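Local coordinates for coelenterazine-binding protein with bound coelenterazine (Renilla muelleri, PDB 2HPS), which binds the luciferin coelenterazine and, once calcium is bound, makes it available for reaction with luciferase and oxygen, at residues E6-Y11 with F169-T174; L13-T18 with N165-G170. All coordinates share one frame; numbering follows the deposited sequence.

Contact 1 (E6-Y11 with F169-T174); sequences ESERAY and FGLEET
The linker that follows the last EF-hand helix, 157-169, runs across the first helix of the chain, 6-21, where Glu-8 and Tyr-11 meet Leu-171, Glu-172 and Glu-173. Tyr-11 lies against the linker, with CZ 3.5 Å from Glu-173 CA. CB of Glu-173 sits over one face of the ring in a CH-pi contact, 4.1 Å from the centroid and displaced toward the rim. CG of Tyr-11 is anti to its own backbone nitrogen (chi1 177°), and this carries the ring out to the linker. The hydroxyl and Glu-173 OE2 both bond to Asn-178 of helix 175-180, so one amide ties the pair together. One turn back, Glu-8 lays its CG 3.6 Å from Leu-171 O. Its OE1 approaches Leu-171 CD1 at 3.8 Å. Glu-8 OE2 comes 2.8 Å from Glu-172 OE2, with the carboxylate planes 58° apart. At this separation one of the two acids is probably protonated and donates to the other. Leu-171 also touches Leu-90 of helix 78-91. This is a surface contact between the N-terminal helix and the short linker into the C-terminal helix of an EF-hand protein.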
loop_
_atom_site.group_PDB
_atom_site.type_symbol
_atom_site.label_atom_id
_atom_site.label_comp_id
_atom_site.label_asym_id
_atom_site.label_seq_id
_atom_site.Cartn_x
_atom_site.Cartn_y
_atom_site.Cartn_z
ATOM N N GLU A 6 10.947 -19.171 10.114
ATOM C CA GLU A 6 11.511 -18.930 8.781
ATOM C C GLU A 6 10.418 -18.808 7.708
ATOM O O GLU A 6 10.542 -17.999 6.796
ATOM C CB GLU A 6 12.527 -20.032 8.404
ATOM C CG GLU A 6 13.805 -20.064 9.282
ATOM C CD GLU A 6 14.746 -18.880 9.073
ATOM O OE1 GLU A 6 14.695 -18.215 8.026
ATOM O OE2 GLU A 6 15.584 -18.612 9.964
ATOM N N SER A 7 9.357 -19.610 7.804
ATOM C CA SER A 7 8.299 -19.567 6.797
ATOM C C SER A 7 7.414 -18.325 6.954
ATOM O O SER A 7 6.970 -17.753 5.965
ATOM C CB SER A 7 7.471 -20.851 6.822
ATOM O OG SER A 7 6.979 -21.072 8.131
ATOM N N GLU A 8 7.166 -17.903 8.198
ATOM C CA GLU A 8 6.437 -16.639 8.436
ATOM C C GLU A 8 7.247 -15.461 7.893
ATOM O O GLU A 8 6.701 -14.582 7.212
ATOM C CB GLU A 8 6.153 -16.449 9.935
ATOM C CG GLU A 8 5.093 -17.399 10.450
ATOM C CD GLU A 8 4.970 -17.388 11.974
ATOM O OE1 GLU A 8 5.910 -16.933 12.678
ATOM O OE2 GLU A 8 3.914 -17.857 12.453
ATOM N N ARG A 9 8.552 -15.450 8.171
ATOM C CA ARG A 9 9.394 -14.382 7.636
ATOM C C ARG A 9 9.396 -14.433 6.106
ATOM O O ARG A 9 9.305 -13.394 5.449
ATOM C CB ARG A 9 10.819 -14.450 8.183
ATOM C CG ARG A 9 11.672 -13.285 7.669
ATOM C CD ARG A 9 13.042 -13.264 8.304
ATOM N NE ARG A 9 13.833 -12.138 7.796
ATOM C CZ ARG A 9 13.771 -10.876 8.229
ATOM N NH1 ARG A 9 12.951 -10.520 9.221
ATOM N NH2 ARG A 9 14.547 -9.959 7.662
ATOM N N ALA A 10 9.480 -15.643 5.549
ATOM C CA ALA A 10 9.469 -15.804 4.090
ATOM C C ALA A 10 8.217 -15.196 3.485
ATOM O O ALA A 10 8.295 -14.433 2.520
ATOM C CB ALA A 10 9.579 -17.296 3.704
ATOM N N TYR A 11 7.064 -15.512 4.080
ATOM C CA TYR A 11 5.791 -15.042 3.543
ATOM C C TYR A 11 5.679 -13.513 3.680
ATOM O O TYR A 11 5.271 -12.826 2.747
ATOM C CB TYR A 11 4.620 -15.757 4.238
ATOM C CG TYR A 11 3.278 -15.246 3.764
ATOM C CD1 TYR A 11 2.873 -15.428 2.433
ATOM C CD2 TYR A 11 2.455 -14.509 4.617
ATOM C CE1 TYR A 11 1.646 -14.925 1.970
ATOM C CE2 TYR A 11 1.240 -13.998 4.165
ATOM C CZ TYR A 11 0.841 -14.200 2.848
ATOM O OH TYR A 11 -0.367 -13.712 2.405
ATOM N N PHE A 169 0.856 -6.703 8.791
ATOM C CA PHE A 169 1.308 -7.383 10.001
ATOM C C PHE A 169 1.091 -8.890 10.052
ATOM O O PHE A 169 1.606 -9.554 10.962
ATOM C CB PHE A 169 0.661 -6.747 11.249
ATOM C CG PHE A 169 0.959 -5.292 11.382
ATOM C CD1 PHE A 169 2.237 -4.863 11.684
ATOM C CD2 PHE A 169 -0.047 -4.342 11.194
ATOM C CE1 PHE A 169 2.516 -3.508 11.803
ATOM C CE2 PHE A 169 0.228 -2.993 11.305
ATOM C CZ PHE A 169 1.509 -2.576 11.605
ATOM N N GLY A 170 0.323 -9.420 9.104
ATOM C CA GLY A 170 -0.014 -10.841 9.087
ATOM C C GLY A 170 1.201 -11.719 8.841
ATOM O O GLY A 170 2.012 -11.421 7.971
ATOM N N LEU A 171 1.322 -12.786 9.626
ATOM C CA LEU A 171 2.412 -13.754 9.469
ATOM C C LEU A 171 1.925 -14.993 8.739
ATOM O O LEU A 171 2.737 -15.804 8.273
ATOM C CB LEU A 171 2.964 -14.170 10.827
ATOM C CG LEU A 171 3.586 -13.055 11.668
ATOM C CD1 LEU A 171 4.074 -13.606 13.001
ATOM C CD2 LEU A 171 4.694 -12.375 10.926
ATOM N N GLU A 172 0.606 -15.146 8.695
ATOM C CA GLU A 172 -0.019 -16.277 8.026
ATOM C C GLU A 172 -0.758 -15.782 6.801
ATOM O O GLU A 172 -1.302 -14.676 6.782
ATOM C CB GLU A 172 -0.992 -16.987 8.971
ATOM C CG GLU A 172 -0.387 -18.174 9.739
ATOM C CD GLU A 172 0.628 -17.768 10.776
ATOM O OE1 GLU A 172 0.311 -16.906 11.629
ATOM O OE2 GLU A 172 1.749 -18.324 10.743
ATOM N N GLU A 173 -0.770 -16.620 5.775
ATOM C CA GLU A 173 -1.371 -16.298 4.497
ATOM C C GLU A 173 -2.886 -16.136 4.598
ATOM O O GLU A 173 -3.550 -16.908 5.290
ATOM C CB GLU A 173 -1.036 -17.431 3.548
ATOM C CG GLU A 173 -1.480 -17.249 2.157
ATOM C CD GLU A 173 -0.979 -18.359 1.280
ATOM O OE1 GLU A 173 -0.130 -19.153 1.750
ATOM O OE2 GLU A 173 -1.425 -18.429 0.120
ATOM N N THR A 174 -3.425 -15.125 3.916
ATOM C CA THR A 174 -4.881 -14.976 3.785
ATOM C C THR A 174 -5.245 -14.519 2.384
ATOM O O THR A 174 -4.400 -13.962 1.667
ATOM C CB THR A 174 -5.476 -13.936 4.754
ATOM O OG1 THR A 174 -5.050 -12.620 4.371
ATOM C CG2 THR A 174 -5.084 -14.201 6.217
#

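Contact 2 (L13-T18 with N165-G170); sequences LRKMKT and NDFLFG
Lys-15 reaches from helix 6-21 to the C-terminal end of helix 157-169 and bonds carbonyls in its last turn and just beyond it. The first belongs to the opening helix of EF-hand 1, the second to the closing helix of EF-hand 4. The short helical segments cross at 109°, with axes 9.8 Å apart at closest approach.

Along 165-170, Asp-166 is the first residue to take part. Its O receives a weak bond from Lys-15 NZ, at 3.1 Å. A water accepts from Lys-15 NZ and, in the conformer given, probably donates to Asp-166 OD1. The other carboxylate oxygen, OD2, points to Thr-174 OG1, at a separation too short to be taken at face value in this one of two conformers.

Phe-167 follows, with its O 2.9 Å from Lys-15 NZ. The ammonium stands above this carbonyl plane. The ring turns back beside the lysine chain, where Phe-167 CE1 is 3.9 Å from Lys-15 CB. Near Phe-167 CE2 lies CE of Met-16, a selenomethionine, at 3.5 Å. Bends at the second and third torsions of Met-16 bring this methyl back to the ring. Phe-167 also stacks on Tyr-181.

Leu-168 directs its side chain away from 13-18, but its O accepts a bond from His-12 of helix 6-21. The Leu-168 side chain is about 7 Å from the bound coelenterazine.

Gly-170 is the first residue to leave the helical conformation, and its O turns to the same ammonium. The positive charge of Lys-15 would suit the partly negative end of helix 157-169. A bend at the third torsion of Lys-15 (chi3 -63°) steers the otherwise extended chain to these acceptors. The bond from Lys-15 NZ to Gly-170 O is the shortest of the three, 2.7 Å, with the donor tilted 32° from the carbonyl plane.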
loop_
_atom_site.group_PDB
_atom_site.type_symbol
_atom_site.label_atom_id
_atom_site.label_comp_id
_atom_site.label_asym_id
_atom_site.label_seq_id
_atom_site.Cartn_x
_atom_site.Cartn_y
_atom_site.Cartn_z
ATOM N N LEU A 13 8.106 -11.306 3.873
ATOM C CA LEU A 13 8.997 -10.680 2.878
ATOM C C LEU A 13 8.438 -10.743 1.466
ATOM O O LEU A 13 8.663 -9.835 0.661
ATOM C CB LEU A 13 10.382 -11.345 2.900
ATOM C CG LEU A 13 11.282 -11.063 4.100
ATOM C CD1 LEU A 13 12.475 -12.035 4.091
ATOM C CD2 LEU A 13 11.796 -9.614 4.027
ATOM N N ARG A 14 7.780 -11.855 1.138
ATOM C CA ARG A 14 7.123 -12.015 -0.164
ATOM C C ARG A 14 6.049 -10.956 -0.371
ATOM O O ARG A 14 5.984 -10.334 -1.437
ATOM C CB ARG A 14 6.533 -13.416 -0.298
ATOM C CG ARG A 14 5.958 -13.725 -1.686
ATOM C CD ARG A 14 5.509 -15.207 -1.748
ATOM N NE ARG A 14 4.912 -15.535 -3.039
ATOM C CZ ARG A 14 5.588 -15.912 -4.120
ATOM N NH1 ARG A 14 6.923 -15.998 -4.093
ATOM N NH2 ARG A 14 4.917 -16.182 -5.253
ATOM N N LYS A 15 5.264 -10.697 0.678
ATOM C CA LYS A 15 4.290 -9.630 0.639
ATOM C C LYS A 15 4.984 -8.283 0.425
ATOM O O LYS A 15 4.584 -7.503 -0.441
ATOM C CB LYS A 15 3.466 -9.612 1.919
ATOM C CG LYS A 15 2.456 -10.771 2.028
ATOM C CD LYS A 15 1.468 -10.558 3.163
ATOM C CE LYS A 15 2.137 -10.528 4.547
ATOM N NZ LYS A 15 1.114 -10.339 5.678
HETATM N N MSE A 16 6.030 -8.031 1.201
HETATM C CA MSE A 16 6.700 -6.727 1.141
HETATM C C MSE A 16 7.391 -6.509 -0.210
HETATM O O MSE A 16 7.399 -5.405 -0.739
HETATM C CB MSE A 16 7.678 -6.540 2.297
HETATM C CG MSE A 16 7.042 -6.538 3.674
HETATM SE SE MSE A 16 5.587 -5.184 3.862
HETATM C CE MSE A 16 4.000 -6.447 3.824
ATOM N N LYS A 17 7.967 -7.563 -0.779
ATOM C CA LYS A 17 8.571 -7.436 -2.105
ATOM C C LYS A 17 7.527 -7.097 -3.192
ATOM O O LYS A 17 7.800 -6.357 -4.144
ATOM C CB LYS A 17 9.354 -8.715 -2.472
ATOM C CG LYS A 17 10.235 -8.524 -3.718
ATOM C CD LYS A 17 11.033 -9.777 -4.134
ATOM C CE LYS A 17 11.682 -9.534 -5.507
ATOM N NZ LYS A 17 12.420 -10.756 -5.965
ATOM N N THR A 18 6.322 -7.632 -3.038
ATOM C CA THR A 18 5.235 -7.360 -3.976
ATOM C C THR A 18 4.877 -5.866 -3.894
ATOM O O THR A 18 4.741 -5.182 -4.915
ATOM C CB THR A 18 4.049 -8.271 -3.643
ATOM O OG1 THR A 18 4.497 -9.641 -3.735
ATOM C CG2 THR A 18 2.902 -8.060 -4.625
ATOM N N ASN A 165 -4.321 -4.101 7.774
ATOM C CA ASN A 165 -3.652 -4.754 8.900
ATOM C C ASN A 165 -3.163 -6.155 8.576
ATOM O O ASN A 165 -2.069 -6.549 8.974
ATOM C CB ASN A 165 -4.571 -4.754 10.122
ATOM C CG ASN A 165 -4.488 -3.451 10.876
ATOM O OD1 ASN A 165 -3.484 -3.193 11.543
ATOM N ND2 ASN A 165 -5.522 -2.618 10.775
ATOM N N ASP A 166 -3.981 -6.914 7.855
ATOM C CA ASP A 166 -3.587 -8.275 7.538
ATOM C C ASP A 166 -2.368 -8.280 6.598
ATOM O O ASP A 166 -1.417 -9.046 6.800
ATOM C CB ASP A 166 -4.815 -8.861 6.826
ATOM C CG ASP A 166 -4.653 -10.295 6.424
ATOM O OD1 ASP A 166 -3.596 -10.905 6.712
ATOM O OD2 ASP A 166 -5.627 -10.802 5.819
ATOM N N PHE A 167 -2.383 -7.397 5.610
ATOM C CA PHE A 167 -1.237 -7.298 4.702
ATOM C C PHE A 167 0.024 -6.848 5.442
ATOM O O PHE A 167 1.077 -7.458 5.298
ATOM C CB PHE A 167 -1.540 -6.358 3.554
ATOM C CG PHE A 167 -0.440 -6.324 2.518
ATOM C CD1 PHE A 167 -0.371 -7.315 1.542
ATOM C CD2 PHE A 167 0.533 -5.333 2.540
ATOM C CE1 PHE A 167 0.652 -7.317 0.585
ATOM C CE2 PHE A 167 1.570 -5.322 1.578
ATOM C CZ PHE A 167 1.621 -6.306 0.596
ATOM N N LEU A 168 -0.087 -5.785 6.239
ATOM C CA LEU A 168 1.103 -5.199 6.868
ATOM C C LEU A 168 1.696 -6.019 8.014
ATOM O O LEU A 168 2.922 -6.033 8.184
ATOM C CB LEU A 168 0.811 -3.761 7.331
ATOM C CG LEU A 168 0.659 -2.700 6.235
ATOM C CD1 LEU A 168 0.336 -1.372 6.924
ATOM C CD2 LEU A 168 1.905 -2.577 5.344
ATOM N N PHE A 169 0.856 -6.703 8.791
ATOM C CA PHE A 169 1.308 -7.383 10.001
ATOM C C PHE A 169 1.091 -8.890 10.052
ATOM O O PHE A 169 1.606 -9.554 10.962
ATOM C CB PHE A 169 0.661 -6.747 11.249
ATOM C CG PHE A 169 0.959 -5.292 11.382
ATOM C CD1 PHE A 169 2.237 -4.863 11.684
ATOM C CD2 PHE A 169 -0.047 -4.342 11.194
ATOM C CE1 PHE A 169 2.516 -3.508 11.803
ATOM C CE2 PHE A 169 0.228 -2.993 11.305
ATOM C CZ PHE A 169 1.509 -2.576 11.605
ATOM N N GLY A 170 0.323 -9.420 9.104
ATOM C CA GLY A 170 -0.014 -10.841 9.087
ATOM C C GLY A 170 1.201 -11.719 8.841
ATOM O O GLY A 170 2.012 -11.421 7.971
HETATM O O HOH W 1 -1.181 -12.006 5.874
#

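Contacts 1 and 2 lie about 8 Å apart, centre to centre, on the same side of the chain's centre. Both use helix 6-21. Along that helix 6-11 comes before 13-18, and across from it 165-170 runs on into 169-174, sharing Phe-169 and Gly-170. Contact 2 is buried, about 9 Å from the centre of the chain. Contact 1 is at the surface, about 17 Å out. The two contacts meet at Asp-166 and Thr-174, though the bond there is doubtful. Together the contacts bring the first helix against the end of the last EF-hand, close to the bound coelenterazine on the buried side.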